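Local coordinates for protein glutathione S-transferase omega-like 2 (Saccharomyces cerevisiae, PDB 5LKB) that acts as a glutathione-dependent, one-cysteine thiol transferase that reduces dehydroascorbate and dimethylarsinic acid and reacts with glutathionyl-(hydro)quinones, at residues V294-P299 / D340-H345. Numbering follows the deposited sequence.
Sequences VIRFDP and DHIKLH
Arg-296 meets Ile-342 where helix 285-304 faces helix 339-349; Arg-296 CA lies 7.2 Å from Ile-342 CA. The arginine's chi1 of -72° sets CG opposite the carbonyl carbon, and its extended run from CG to NE then crosses the isoleucine side chain at about a right angle. Two levels of touch result: Arg-296 CG rests 3.8 Å from Ile-342 CG2, while Ile-342 CD1 lies over one face of the guanidinium, offset toward its rim. Ile-342 CG1 comes to 3.7 Å from Arg-296 NH2, a van der Waals approach, CG1 having no lone pair to offer; the polar bonds of the group go elsewhere: NE to the carbonyl of Ala-45, NH1 to that of Thr-292 and to His-50 ND1. With a leucine in place of Arg-296, Ile-342 would probably lose the flat face against which it packs, and the carbonyl of Ala-45, beside the nucleophile Cys-46, its guanidinium donor.

One turn on, Pro-299 directs its CB toward the second helix, 4.3 Å from Lys-343 CG. The lysine bends at chi3 (66°) and chi4 (80°), which curls NZ back to the proline carbonyl. That direct bond, Lys-343 NZ to Pro-299 O, is weak at 3.4 Å; a water bridges the same two atoms, accepting from NZ at 2.9 Å and donating to the proline O at 3.1 Å. The stronger protein partner of NZ is Pro-360 O, outside both helices.

The 219 Å² buried here thus joins two helices of the all-helical C-terminal domain of the glutathione transferase fold. Arg-296, its side chain about 6 Å from that of Cys-46, carries this packing to the border with the thioredoxin-like domain and its catalytic cysteine.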
loop_
_atom_site.group_PDB
_atom_site.type_symbol
_atom_site.label_atom_id
_atom_site.label_comp_id
_atom_site.label_asym_id
_atom_site.label_seq_id
_atom_site.Cartn_x
_atom_site.Cartn_y
_atom_site.Cartn_z
ATOM N N VAL A 294 14.289 -1.520 -7.217
ATOM C CA VAL A 294 13.148 -2.205 -7.826
ATOM C C VAL A 294 12.759 -3.449 -7.028
ATOM O O VAL A 294 11.568 -3.690 -6.818
ATOM C CB VAL A 294 13.379 -2.533 -9.318
ATOM C CG1 VAL A 294 12.165 -3.294 -9.935
ATOM C CG2 VAL A 294 13.567 -1.261 -10.138
ATOM N N ILE A 295 13.727 -4.215 -6.496
ATOM C CA ILE A 295 13.413 -5.424 -5.726
ATOM C C ILE A 295 12.700 -5.120 -4.409
ATOM O O ILE A 295 11.978 -5.975 -3.881
ATOM C CB ILE A 295 14.691 -6.285 -5.521
ATOM C CG1 ILE A 295 14.308 -7.747 -5.280
ATOM C CG2 ILE A 295 15.556 -5.760 -4.423
ATOM C CD1 ILE A 295 13.690 -8.470 -6.447
ATOM N N ARG A 296 12.883 -3.913 -3.882
ATOM C CA ARG A 296 12.252 -3.429 -2.654
ATOM C C ARG A 296 10.930 -2.711 -2.923
ATOM O O ARG A 296 10.199 -2.357 -1.973
ATOM C CB ARG A 296 13.236 -2.504 -1.904
ATOM C CG ARG A 296 14.376 -3.233 -1.274
ATOM C CD ARG A 296 15.442 -2.243 -0.758
ATOM N NE ARG A 296 16.494 -3.002 -0.030
ATOM C CZ ARG A 296 17.372 -3.843 -0.607
ATOM N NH1 ARG A 296 17.436 -3.951 -1.892
ATOM N NH2 ARG A 296 18.130 -4.576 0.170
ATOM N N PHE A 297 10.619 -2.481 -4.188
ATOM C CA PHE A 297 9.528 -1.545 -4.499
ATOM C C PHE A 297 8.181 -2.117 -4.104
ATOM O O PHE A 297 7.428 -1.474 -3.334
ATOM C CB PHE A 297 9.565 -1.169 -5.988
ATOM C CG PHE A 297 8.804 0.083 -6.324
ATOM C CD1 PHE A 297 7.453 0.033 -6.631
ATOM C CD2 PHE A 297 9.447 1.289 -6.374
ATOM C CE1 PHE A 297 6.765 1.194 -6.917
ATOM C CE2 PHE A 297 8.729 2.463 -6.665
ATOM C CZ PHE A 297 7.423 2.425 -6.947
ATOM N N ASP A 298 7.864 -3.336 -4.580
ATOM C CA ASP A 298 6.574 -3.913 -4.205
ATOM C C ASP A 298 6.547 -4.372 -2.757
ATOM O O ASP A 298 5.515 -4.170 -2.092
ATOM C CB ASP A 298 6.152 -5.030 -5.172
ATOM C CG ASP A 298 5.870 -4.526 -6.571
ATOM O OD1 ASP A 298 5.895 -3.294 -6.774
ATOM O OD2 ASP A 298 5.566 -5.348 -7.469
ATOM N N PRO A 299 7.594 -4.987 -2.217
ATOM C CA PRO A 299 7.540 -5.421 -0.809
ATOM C C PRO A 299 7.432 -4.308 0.215
ATOM O O PRO A 299 6.898 -4.547 1.310
ATOM C CB PRO A 299 8.853 -6.218 -0.655
ATOM C CG PRO A 299 9.107 -6.758 -1.983
ATOM C CD PRO A 299 8.702 -5.645 -2.933
ATOM N N ASP A 340 12.983 -10.648 4.564
ATOM C CA ASP A 340 12.653 -10.409 5.951
ATOM C C ASP A 340 13.375 -9.184 6.463
ATOM O O ASP A 340 12.750 -8.332 7.084
ATOM C CB ASP A 340 12.948 -11.619 6.824
ATOM C CG ASP A 340 12.078 -12.830 6.480
ATOM O OD1 ASP A 340 10.924 -12.678 6.108
ATOM O OD2 ASP A 340 12.565 -13.958 6.539
ATOM N N HIS A 341 14.660 -9.081 6.193
ATOM C CA HIS A 341 15.385 -7.891 6.625
ATOM C C HIS A 341 14.815 -6.634 5.973
ATOM O O HIS A 341 14.678 -5.599 6.632
ATOM C CB HIS A 341 16.876 -7.996 6.284
ATOM C CG HIS A 341 17.669 -8.798 7.272
ATOM N ND1 HIS A 341 18.765 -8.288 7.946
ATOM C CD2 HIS A 341 17.493 -10.061 7.718
ATOM C CE1 HIS A 341 19.204 -9.201 8.788
ATOM N NE2 HIS A 341 18.469 -10.290 8.659
ATOM N N ILE A 342 14.518 -6.705 4.674
ATOM C CA ILE A 342 13.951 -5.574 3.952
ATOM C C ILE A 342 12.650 -5.100 4.612
ATOM O O ILE A 342 12.491 -3.937 4.970
ATOM C CB ILE A 342 13.750 -5.925 2.478
ATOM C CG1 ILE A 342 15.107 -6.023 1.754
ATOM C CG2 ILE A 342 12.833 -4.964 1.764
ATOM C CD1 ILE A 342 15.044 -6.697 0.425
ATOM N N LYS A 343 11.676 -6.008 4.731
ATOM C CA LYS A 343 10.384 -5.577 5.245
ATOM C C LYS A 343 10.435 -5.153 6.691
ATOM O O LYS A 343 9.783 -4.142 7.083
ATOM C CB LYS A 343 9.331 -6.689 5.049
ATOM C CG LYS A 343 8.979 -6.893 3.564
ATOM C CD LYS A 343 8.120 -8.135 3.324
ATOM C CE LYS A 343 6.741 -8.053 3.923
ATOM N NZ LYS A 343 5.900 -7.272 3.062
ATOM N N LEU A 344 11.146 -5.923 7.513
ATOM C CA LEU A 344 11.247 -5.580 8.927
ATOM C C LEU A 344 11.973 -4.261 9.136
ATOM O O LEU A 344 11.532 -3.413 9.907
ATOM C CB LEU A 344 11.936 -6.710 9.705
ATOM C CG LEU A 344 11.147 -8.010 9.883
ATOM C CD1 LEU A 344 12.109 -9.080 10.367
ATOM C CD2 LEU A 344 10.016 -7.740 10.902
ATOM N N HIS A 345 13.093 -4.047 8.439
ATOM C CA HIS A 345 13.831 -2.798 8.670
ATOM C C HIS A 345 12.929 -1.585 8.527
ATOM O O HIS A 345 12.850 -0.721 9.419
ATOM C CB HIS A 345 15.006 -2.652 7.699
ATOM C CG HIS A 345 15.541 -1.268 7.694
ATOM N ND1 HIS A 345 16.147 -0.742 8.810
ATOM C CD2 HIS A 345 15.461 -0.263 6.782
ATOM C CE1 HIS A 345 16.400 0.541 8.596
ATOM N NE2 HIS A 345 16.002 0.856 7.373
HETATM O O HOH W 1 6.535 -4.793 4.397
#